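Local coordinates for protein soluble lytic transglycosylase B3 (Pseudomonas aeruginosa, PDB 5ANZ) that probably cleaves the glycan strands of peptidoglycan as a lytic transglycosylase in cell-wall turnover, and carries a bound calcium ion, at residues Phe55-Asp65 against His174-Gln185; Val76-Arg87 against Arg158-Arg168. All coordinates share one frame; numbering follows the deposited sequence.

Contact 1: Phe55-Asp65 against His174-Gln185; sequences FRQQALAGGID and HAQLLAALKILQ
The amide of Gln185 works with both of its ends on the turn that follows helix 48-61. Its NE2 donates to Gly63 O (2.8 Å, N-H...O angle 148°), while OE1 accepts from Asp65 N at 2.9 Å along a somewhat straighter path of 158°. Two peptide groups that have left the helix thus find partners on helix 170-186, and the double grip fixes the rotation of the amide. A bend at chi2 turns the end of the Gln185 side chain to meet both. Asp65 OD1 also lies near Gln185 OE1, but both are acceptors and the pair is not hydrogen-bonded. That carboxylate oxygen is served instead by Thr68 OG1, and Asp65 is the N-cap of the next helix, 66-73.

The turn itself is a Schellman motif. Gly63 takes a positive phi, Ile64 N bonds back to Ala59 O, and Gly63 N to Leu60 O. Ile64 then lays CD1 against Lys182 CG (3.6 Å) and against Leu181 CB, crossing both side chains at about a right angle.

Farther back along the helix the chemistry is apolar. Phe55, with CG anti to the backbone N (chi1 175°), enters as a knob among His174, Leu177, Leu178 and Leu181, its CE2 meeting Leu177 CD2 at 3.4 Å. His174 brings CD2 to Phe55 CD1 (3.9 Å), while its ND1 is hydrogen-bonded to Pro170 O. Because one amide satisfies both Gly63 O and Asp65 N, uncharged directional bonds tie the end of helix 48-61 to helix 170-186, while apolar packing sets their approach.

Contact 2: Val76-Arg87 against Arg158-Arg168; sequences VQPDPAVVEADR and RSLATLAYEGR
Arg158 lays its guanidinium beneath Asp79, whose CG stands 4.3 Å above the plane, over its centre. Asp79 is the N-cap of helix 80-87, its OD1 accepting from Ala81 N, so the arginine reaches the start of one helix from the side of another within the largely helical transglycosylase domain. An extended chain carries NE to Gln77 O (2.8 Å) and NH2 to Pro78 O, both donors lying above the carbonyl planes. Although the charges are opposite, no N-H points at the carboxylate; a water joins Asp79 OD2 to Ser159 OG.

Thr162 OG1 acts twice, donating to Arg158 O in its own helix and accepting from Asp79 N at 2.8 Å. Its methyl, CG2, is pressed tightly on Val83 CG2 (3.5 Å). Beside it, Val82 CG1 touches Leu163 CD2, the two side chains crossing at about a right angle, and Pro78 CG reaches Tyr165 CD2 at 4.0 Å. Tyr165 OH bonds to Gln46 O, and its ring meets Phe48 edge-to-face.

At the far end Asp86, with CG anti to its N (chi1 179°), passes Leu163 to reach the loop after helix 156-166, where OD2 accepts from Arg168 N on its syn side at 2.9 Å.

In the fold
Helices 156-166 and 170-186 follow each other in the chain and join the two contacts, whose centres lie about 17 Å apart: Leu177 CD2 packs on Ala161 CA, and Gln176 CB on Leu160 CD1. Contact 2 is nested within the chain loop that contact 1 closes. Each is partly buried. Contact 1 separates its apolar packing from a neutral amide at a helix exit. In contact 2, the larger interface, buried Thr162, with Asp79 and Asp86, mixes with valines and Leu163, while Arg87 and Glu166 lie exposed; its polar bonds spread over the start of helix 80-87 and the loop after helix 156-166. Trp51 of helix 48-61 touches both, meeting Phe55, His174, Ala161 and Ala164.

Contact 1: Phe55-Asp65 against His174-Gln185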
loop_
_atom_site.group_PDB
_atom_site.type_symbol
_atom_site.label_atom_id
_atom_site.label_comp_id
_atom_site.label_asym_id
_atom_site.label_seq_id
_atom_site.Cartn_x
_atom_site.Cartn_y
_atom_site.Cartn_z
ATOM N N PHE A 55 16.910 25.527 -8.737
ATOM C CA PHE A 55 16.956 24.382 -7.833
ATOM C C PHE A 55 18.400 23.963 -7.552
ATOM O O PHE A 55 18.709 23.475 -6.471
ATOM C CB PHE A 55 16.174 23.188 -8.389
ATOM C CG PHE A 55 16.296 21.952 -7.540
ATOM C CD1 PHE A 55 15.738 21.907 -6.267
ATOM C CD2 PHE A 55 16.991 20.850 -7.999
ATOM C CE1 PHE A 55 15.862 20.769 -5.476
ATOM C CE2 PHE A 55 17.119 19.713 -7.214
ATOM C CZ PHE A 55 16.553 19.679 -5.944
ATOM N N ARG A 56 19.287 24.164 -8.523
ATOM C CA ARG A 56 20.682 23.777 -8.349
ATOM C C ARG A 56 21.281 24.541 -7.168
ATOM O O ARG A 56 22.112 24.008 -6.428
ATOM C CB ARG A 56 21.482 24.036 -9.634
ATOM C CG ARG A 56 22.933 23.534 -9.626
ATOM C CD ARG A 56 23.590 23.814 -10.987
ATOM N NE ARG A 56 24.841 23.090 -11.214
ATOM C CZ ARG A 56 26.050 23.613 -11.025
ATOM N NH1 ARG A 56 26.171 24.857 -10.592
ATOM N NH2 ARG A 56 27.141 22.893 -11.263
ATOM N N GLN A 57 20.844 25.783 -6.987
ATOM C CA GLN A 57 21.260 26.568 -5.832
ATOM C C GLN A 57 20.810 25.910 -4.527
ATOM O O GLN A 57 21.571 25.848 -3.564
ATOM C CB GLN A 57 20.720 27.996 -5.926
ATOM C CG GLN A 57 21.402 28.832 -6.993
ATOM C CD GLN A 57 22.893 28.997 -6.735
ATOM O OE1 GLN A 57 23.343 28.959 -5.588
ATOM N NE2 GLN A 57 23.666 29.171 -7.802
ATOM N N GLN A 58 19.583 25.399 -4.499
ATOM C CA GLN A 58 19.068 24.761 -3.291
ATOM C C GLN A 58 19.767 23.434 -3.017
ATOM O O GLN A 58 19.980 23.066 -1.862
ATOM C CB GLN A 58 17.557 24.544 -3.406
ATOM C CG GLN A 58 16.770 25.836 -3.507
ATOM C CD GLN A 58 15.307 25.603 -3.790
ATOM O OE1 GLN A 58 14.950 24.811 -4.662
ATOM N NE2 GLN A 58 14.446 26.292 -3.051
ATOM N N ALA A 59 20.109 22.709 -4.080
ATOM C CA ALA A 59 20.821 21.446 -3.932
ATOM C C ALA A 59 22.234 21.667 -3.394
ATOM O O ALA A 59 22.686 20.938 -2.506
ATOM C CB ALA A 59 20.863 20.695 -5.263
ATOM N N LEU A 60 22.931 22.669 -3.930
ATOM C CA LEU A 60 24.256 23.017 -3.448
ATOM C C LEU A 60 24.198 23.409 -1.976
ATOM O O LEU A 60 25.040 23.001 -1.180
ATOM C CB LEU A 60 24.849 24.165 -4.272
ATOM C CG LEU A 60 25.221 23.885 -5.729
ATOM C CD1 LEU A 60 25.652 25.175 -6.427
ATOM C CD2 LEU A 60 26.324 22.842 -5.799
ATOM N N ALA A 61 23.194 24.209 -1.632
ATOM C CA ALA A 61 22.993 24.656 -0.261
ATOM C C ALA A 61 22.594 23.495 0.642
ATOM O O ALA A 61 22.687 23.590 1.867
ATOM C CB ALA A 61 21.938 25.749 -0.214
ATOM N N GLY A 62 22.146 22.401 0.033
ATOM C CA GLY A 62 21.733 21.225 0.775
ATOM C C GLY A 62 22.814 20.166 0.891
ATOM O O GLY A 62 22.570 19.085 1.424
ATOM N N GLY A 63 24.007 20.466 0.386
ATOM C CA GLY A 63 25.126 19.546 0.492
ATOM C C GLY A 63 25.457 18.737 -0.753
ATOM O O GLY A 63 26.423 17.976 -0.760
ATOM N N ILE A 64 24.665 18.884 -1.808
ATOM C CA ILE A 64 24.980 18.224 -3.070
ATOM C C ILE A 64 26.106 18.962 -3.798
ATOM O O ILE A 64 26.115 20.196 -3.855
ATOM C CB ILE A 64 23.753 18.139 -3.994
ATOM C CG1 ILE A 64 22.595 17.436 -3.278
ATOM C CG2 ILE A 64 24.112 17.432 -5.296
ATOM C CD1 ILE A 64 22.982 16.114 -2.659
ATOM N N ASP A 65 27.055 18.213 -4.352
ATOM C CA ASP A 65 28.162 18.843 -5.060
ATOM C C ASP A 65 27.923 18.895 -6.568
ATOM O O ASP A 65 27.114 18.149 -7.124
ATOM C CB ASP A 65 29.491 18.144 -4.745
ATOM C CG ASP A 65 29.468 16.656 -5.027
ATOM O OD1 ASP A 65 28.630 16.202 -5.830
ATOM O OD2 ASP A 65 30.311 15.938 -4.445
ATOM N N HIS A 174 10.214 18.103 -4.381
ATOM C CA HIS A 174 11.465 18.779 -4.042
ATOM C C HIS A 174 12.211 18.026 -2.950
ATOM O O HIS A 174 13.421 17.829 -3.035
ATOM C CB HIS A 174 11.207 20.227 -3.591
ATOM C CG HIS A 174 11.064 21.196 -4.725
ATOM N ND1 HIS A 174 9.856 21.449 -5.342
ATOM C CD2 HIS A 174 11.978 21.973 -5.355
ATOM C CE1 HIS A 174 10.034 22.340 -6.301
ATOM N NE2 HIS A 174 11.312 22.673 -6.331
ATOM N N ALA A 175 11.484 17.607 -1.921
ATOM C CA ALA A 175 12.085 16.885 -0.810
ATOM C C ALA A 175 12.681 15.548 -1.261
ATOM O O ALA A 175 13.787 15.181 -0.870
ATOM C CB ALA A 175 11.058 16.666 0.284
ATOM N N GLN A 176 11.936 14.803 -2.067
ATOM C CA GLN A 176 12.422 13.517 -2.522
ATOM C C GLN A 176 13.579 13.692 -3.488
ATOM O O GLN A 176 14.493 12.866 -3.523
ATOM C CB GLN A 176 11.295 12.726 -3.179
ATOM C CG GLN A 176 10.174 12.426 -2.217
ATOM C CD GLN A 176 10.644 11.654 -0.997
ATOM O OE1 GLN A 176 11.513 10.792 -1.092
ATOM N NE2 GLN A 176 10.056 11.957 0.166
ATOM N N LEU A 177 13.546 14.769 -4.273
ATOM C CA LEU A 177 14.581 14.998 -5.275
ATOM C C LEU A 177 15.918 15.301 -4.595
ATOM O O LEU A 177 16.958 14.790 -4.993
ATOM C CB LEU A 177 14.184 16.144 -6.213
ATOM C CG LEU A 177 15.175 16.500 -7.325
ATOM C CD1 LEU A 177 15.526 15.280 -8.177
ATOM C CD2 LEU A 177 14.586 17.592 -8.184
ATOM N N LEU A 178 15.888 16.119 -3.547
ATOM C CA LEU A 178 17.106 16.364 -2.786
ATOM C C LEU A 178 17.623 15.060 -2.168
ATOM O O LEU A 178 18.828 14.793 -2.159
ATOM C CB LEU A 178 16.864 17.415 -1.704
ATOM C CG LEU A 178 18.132 18.042 -1.139
ATOM C CD1 LEU A 178 18.853 18.835 -2.222
ATOM C CD2 LEU A 178 17.807 18.920 0.054
ATOM N N ALA A 179 16.702 14.234 -1.684
ATOM C CA ALA A 179 17.077 12.985 -1.045
ATOM C C ALA A 179 17.703 12.036 -2.064
ATOM O O ALA A 179 18.680 11.351 -1.763
ATOM C CB ALA A 179 15.864 12.346 -0.377
ATOM N N ALA A 180 17.136 11.997 -3.265
ATOM C CA ALA A 180 17.695 11.183 -4.347
ATOM C C ALA A 180 19.113 11.613 -4.721
ATOM O O ALA A 180 19.974 10.769 -4.954
ATOM C CB ALA A 180 16.797 11.235 -5.582
ATOM N N LEU A 181 19.356 12.918 -4.788
ATOM C CA LEU A 181 20.690 13.398 -5.139
ATOM C C LEU A 181 21.715 12.968 -4.091
ATOM O O LEU A 181 22.868 12.707 -4.427
ATOM C CB LEU A 181 20.701 14.928 -5.306
ATOM C CG LEU A 181 19.968 15.450 -6.554
ATOM C CD1 LEU A 181 19.728 16.957 -6.461
ATOM C CD2 LEU A 181 20.786 15.133 -7.802
ATOM N N LYS A 182 21.299 12.881 -2.826
ATOM C CA LYS A 182 22.202 12.441 -1.772
ATOM C C LYS A 182 22.566 10.974 -1.939
ATOM O O LYS A 182 23.701 10.569 -1.642
ATOM C CB LYS A 182 21.586 12.675 -0.389
ATOM C CG LYS A 182 21.324 14.137 -0.098
ATOM C CD LYS A 182 20.827 14.345 1.329
ATOM C CE LYS A 182 20.658 15.832 1.636
ATOM N NZ LYS A 182 19.872 16.070 2.883
ATOM N N ILE A 183 21.602 10.187 -2.409
ATOM C CA ILE A 183 21.835 8.788 -2.721
ATOM C C ILE A 183 22.879 8.657 -3.831
ATOM O O ILE A 183 23.814 7.856 -3.728
ATOM C CB ILE A 183 20.541 8.086 -3.139
ATOM C CG1 ILE A 183 19.544 8.103 -1.970
ATOM C CG2 ILE A 183 20.850 6.655 -3.582
ATOM C CD1 ILE A 183 18.165 7.521 -2.318
ATOM N N LEU A 184 22.741 9.466 -4.876
ATOM C CA LEU A 184 23.748 9.481 -5.942
ATOM C C LEU A 184 25.104 9.931 -5.422
ATOM O O LEU A 184 26.126 9.355 -5.766
ATOM C CB LEU A 184 23.316 10.383 -7.096
ATOM C CG LEU A 184 22.047 9.895 -7.791
ATOM C CD1 LEU A 184 21.639 10.837 -8.908
ATOM C CD2 LEU A 184 22.254 8.460 -8.317
ATOM N N GLN A 185 25.108 10.970 -4.595
ATOM C CA GLN A 185 26.344 11.486 -4.023
ATOM C C GLN A 185 27.057 10.407 -3.202
ATOM O O GLN A 185 28.283 10.299 -3.240
ATOM C CB GLN A 185 26.045 12.718 -3.163
ATOM C CG GLN A 185 27.265 13.345 -2.533
ATOM C CD GLN A 185 27.165 14.854 -2.488
ATOM O OE1 GLN A 185 26.771 15.486 -3.467
ATOM N NE2 GLN A 185 27.514 15.440 -1.352
#

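Contact 2: Val76-Arg87 against Arg158-Arg168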
loop_
_atom_site.group_PDB
_atom_site.type_symbol
_atom_site.label_atom_id
_atom_site.label_comp_id
_atom_site.label_asym_id
_atom_site.label_seq_id
_atom_site.Cartn_x
_atom_site.Cartn_y
_atom_site.Cartn_z
ATOM N N VAL A 76 18.412 15.764 -18.940
ATOM C CA VAL A 76 17.086 15.698 -18.335
ATOM C C VAL A 76 16.159 16.844 -18.758
ATOM O O VAL A 76 16.536 18.022 -18.736
ATOM C CB VAL A 76 17.183 15.677 -16.801
ATOM C CG1 VAL A 76 15.807 15.804 -16.184
ATOM C CG2 VAL A 76 17.889 14.409 -16.349
ATOM N N GLN A 77 14.947 16.471 -19.157
ATOM C CA GLN A 77 13.890 17.406 -19.524
ATOM C C GLN A 77 12.610 16.922 -18.844
ATOM O O GLN A 77 12.567 15.796 -18.360
ATOM C CB GLN A 77 13.699 17.466 -21.044
ATOM C CG GLN A 77 14.806 18.180 -21.810
ATOM C CD GLN A 77 14.812 19.674 -21.559
ATOM O OE1 GLN A 77 15.738 20.208 -20.949
ATOM N NE2 GLN A 77 13.777 20.361 -22.036
ATOM N N PRO A 78 11.557 17.756 -18.814
ATOM C CA PRO A 78 10.328 17.227 -18.205
ATOM C C PRO A 78 9.789 15.996 -18.934
ATOM O O PRO A 78 9.995 15.842 -20.138
ATOM C CB PRO A 78 9.351 18.404 -18.317
ATOM C CG PRO A 78 10.238 19.608 -18.336
ATOM C CD PRO A 78 11.434 19.190 -19.142
ATOM N N ASP A 79 9.118 15.125 -18.188
ATOM C CA ASP A 79 8.508 13.923 -18.747
ATOM C C ASP A 79 6.975 14.041 -18.721
ATOM O O ASP A 79 6.366 13.951 -17.656
ATOM C CB ASP A 79 8.951 12.690 -17.964
ATOM C CG ASP A 79 8.460 11.408 -18.587
ATOM O OD1 ASP A 79 7.620 11.494 -19.523
ATOM O OD2 ASP A 79 8.919 10.325 -18.161
ATOM N N PRO A 80 6.347 14.225 -19.892
ATOM C CA PRO A 80 4.891 14.432 -19.920
ATOM C C PRO A 80 4.118 13.238 -19.370
ATOM O O PRO A 80 3.002 13.411 -18.875
ATOM C CB PRO A 80 4.591 14.636 -21.409
ATOM C CG PRO A 80 5.877 15.104 -21.994
ATOM C CD PRO A 80 6.948 14.375 -21.228
ATOM N N ALA A 81 4.710 12.051 -19.451
ATOM C CA ALA A 81 4.099 10.843 -18.918
ATOM C C ALA A 81 3.963 10.949 -17.404
ATOM O O ALA A 81 2.975 10.503 -16.821
ATOM C CB ALA A 81 4.918 9.612 -19.300
ATOM N N VAL A 82 4.963 11.551 -16.771
ATOM C CA VAL A 82 4.942 11.740 -15.332
ATOM C C VAL A 82 3.874 12.784 -14.962
ATOM O O VAL A 82 3.127 12.617 -13.991
ATOM C CB VAL A 82 6.351 12.146 -14.831
ATOM C CG1 VAL A 82 6.312 12.579 -13.387
ATOM C CG2 VAL A 82 7.304 10.986 -15.009
ATOM N N VAL A 83 3.773 13.847 -15.757
ATOM C CA VAL A 83 2.756 14.864 -15.502
ATOM C C VAL A 83 1.359 14.259 -15.623
ATOM O O VAL A 83 0.484 14.522 -14.801
ATOM C CB VAL A 83 2.891 16.052 -16.467
ATOM C CG1 VAL A 83 1.736 17.033 -16.271
ATOM C CG2 VAL A 83 4.254 16.754 -16.275
ATOM N N GLU A 84 1.164 13.433 -16.643
ATOM C CA GLU A 84 -0.123 12.777 -16.869
ATOM C C GLU A 84 -0.493 11.839 -15.723
ATOM O O GLU A 84 -1.636 11.867 -15.259
ATOM C CB GLU A 84 -0.109 12.012 -18.196
ATOM C CG GLU A 84 -1.341 11.146 -18.432
ATOM C CD GLU A 84 -2.653 11.895 -18.230
ATOM O OE1 GLU A 84 -2.684 13.129 -18.432
ATOM O OE2 GLU A 84 -3.656 11.247 -17.865
ATOM N N ALA A 85 0.458 11.020 -15.264
ATOM C CA ALA A 85 0.197 10.118 -14.137
ATOM C C ALA A 85 -0.177 10.897 -12.873
ATOM O O ALA A 85 -1.019 10.470 -12.087
ATOM C CB ALA A 85 1.408 9.216 -13.865
ATOM N N ASP A 86 0.464 12.042 -12.687
ATOM C CA ASP A 86 0.237 12.906 -11.533
ATOM C C ASP A 86 -1.138 13.579 -11.593
ATOM O O ASP A 86 -1.736 13.895 -10.566
ATOM C CB ASP A 86 1.364 13.944 -11.466
ATOM C CG ASP A 86 1.211 14.923 -10.316
ATOM O OD1 ASP A 86 1.365 14.510 -9.146
ATOM O OD2 ASP A 86 0.978 16.121 -10.593
ATOM N N ARG A 87 -1.639 13.777 -12.810
ATOM C CA ARG A 87 -2.924 14.433 -13.043
ATOM C C ARG A 87 -4.058 13.413 -13.073
ATOM O O ARG A 87 -5.228 13.742 -12.840
ATOM C CB ARG A 87 -2.860 15.221 -14.356
ATOM C CG ARG A 87 -4.145 15.917 -14.784
ATOM C CD ARG A 87 -3.844 16.841 -15.958
ATOM N NE ARG A 87 -5.037 17.307 -16.662
ATOM C CZ ARG A 87 -5.684 18.427 -16.372
ATOM N NH1 ARG A 87 -5.265 19.194 -15.375
ATOM N NH2 ARG A 87 -6.756 18.777 -17.073
ATOM N N ARG A 158 14.693 12.418 -13.307
ATOM C CA ARG A 158 13.824 13.041 -14.296
ATOM C C ARG A 158 12.386 13.122 -13.793
ATOM O O ARG A 158 11.726 14.154 -13.916
ATOM C CB ARG A 158 13.857 12.277 -15.615
ATOM C CG ARG A 158 13.091 13.015 -16.704
ATOM C CD ARG A 158 13.107 12.261 -18.029
ATOM N NE ARG A 158 12.441 13.040 -19.071
ATOM C CZ ARG A 158 12.254 12.617 -20.315
ATOM N NH1 ARG A 158 12.686 11.412 -20.680
ATOM N NH2 ARG A 158 11.626 13.394 -21.194
ATOM N N SER A 159 11.903 12.034 -13.212
ATOM C CA SER A 159 10.513 12.000 -12.770
ATOM C C SER A 159 10.265 12.993 -11.637
ATOM O O SER A 159 9.296 13.763 -11.681
ATOM C CB SER A 159 10.123 10.589 -12.329
ATOM O OG SER A 159 10.246 9.690 -13.421
ATOM N N LEU A 160 11.142 13.004 -10.635
ATOM C CA LEU A 160 10.950 13.924 -9.512
ATOM C C LEU A 160 11.181 15.388 -9.898
ATOM O O LEU A 160 10.510 16.278 -9.363
ATOM C CB LEU A 160 11.848 13.544 -8.338
ATOM C CG LEU A 160 11.448 12.222 -7.655
ATOM C CD1 LEU A 160 12.485 11.823 -6.610
ATOM C CD2 LEU A 160 10.059 12.324 -7.038
ATOM N N ALA A 161 12.113 15.653 -10.816
ATOM C CA ALA A 161 12.301 17.017 -11.311
ATOM C C ALA A 161 11.071 17.495 -12.062
ATOM O O ALA A 161 10.667 18.660 -11.946
ATOM C CB ALA A 161 13.543 17.091 -12.218
ATOM N N THR A 162 10.471 16.594 -12.835
ATOM C CA THR A 162 9.249 16.915 -13.553
ATOM C C THR A 162 8.161 17.342 -12.565
ATOM O O THR A 162 7.558 18.400 -12.722
ATOM C CB THR A 162 8.752 15.726 -14.394
ATOM O OG1 THR A 162 9.716 15.449 -15.424
ATOM C CG2 THR A 162 7.412 16.063 -15.036
ATOM N N LEU A 163 7.936 16.525 -11.537
ATOM C CA LEU A 163 6.914 16.847 -10.528
ATOM C C LEU A 163 7.245 18.119 -9.745
ATOM O O LEU A 163 6.352 18.895 -9.404
ATOM C CB LEU A 163 6.748 15.674 -9.564
ATOM C CG LEU A 163 6.234 14.383 -10.192
ATOM C CD1 LEU A 163 6.229 13.281 -9.155
ATOM C CD2 LEU A 163 4.832 14.582 -10.746
ATOM N N ALA A 164 8.525 18.332 -9.450
ATOM C CA ALA A 164 8.935 19.559 -8.769
ATOM C C ALA A 164 8.630 20.783 -9.628
ATOM O O ALA A 164 8.137 21.810 -9.140
ATOM C CB ALA A 164 10.420 19.504 -8.423
ATOM N N TYR A 165 8.931 20.668 -10.917
ATOM C CA TYR A 165 8.742 21.765 -11.859
ATOM C C TYR A 165 7.274 22.087 -12.123
ATOM O O TYR A 165 6.875 23.248 -12.084
ATOM C CB TYR A 165 9.446 21.438 -13.181
ATOM C CG TYR A 165 9.173 22.411 -14.317
ATOM C CD1 TYR A 165 9.474 23.764 -14.200
ATOM C CD2 TYR A 165 8.646 21.964 -15.523
ATOM C CE1 TYR A 165 9.240 24.645 -15.245
ATOM C CE2 TYR A 165 8.411 22.836 -16.575
ATOM C CZ TYR A 165 8.710 24.177 -16.432
ATOM O OH TYR A 165 8.475 25.053 -17.473
ATOM N N GLU A 166 6.466 21.066 -12.392
ATOM C CA GLU A 166 5.080 21.315 -12.785
ATOM C C GLU A 166 4.072 20.316 -12.221
ATOM O O GLU A 166 2.980 20.170 -12.760
ATOM C CB GLU A 166 4.981 21.333 -14.310
ATOM C CG GLU A 166 5.543 20.089 -14.980
ATOM C CD GLU A 166 5.508 20.170 -16.496
ATOM O OE1 GLU A 166 4.582 20.805 -17.042
ATOM O OE2 GLU A 166 6.411 19.597 -17.144
ATOM N N GLY A 167 4.435 19.631 -11.139
ATOM C CA GLY A 167 3.548 18.664 -10.514
ATOM C C GLY A 167 2.554 19.290 -9.554
ATOM O O GLY A 167 2.663 20.463 -9.205
ATOM N N ARG A 168 1.574 18.502 -9.128
ATOM C CA ARG A 168 0.547 18.991 -8.210
ATOM C C ARG A 168 1.051 19.009 -6.770
ATOM O O ARG A 168 0.491 19.702 -5.914
ATOM C CB ARG A 168 -0.718 18.129 -8.300
ATOM C CG ARG A 168 -1.507 18.305 -9.581
ATOM C CD ARG A 168 -2.832 17.571 -9.504
ATOM N NE ARG A 168 -3.640 17.782 -10.701
ATOM C CZ ARG A 168 -4.371 18.869 -10.927
ATOM N NH1 ARG A 168 -4.396 19.853 -10.038
ATOM N NH2 ARG A 168 -5.076 18.975 -12.047
HETATM O O HOH W 1 10.848 10.331 -16.225
#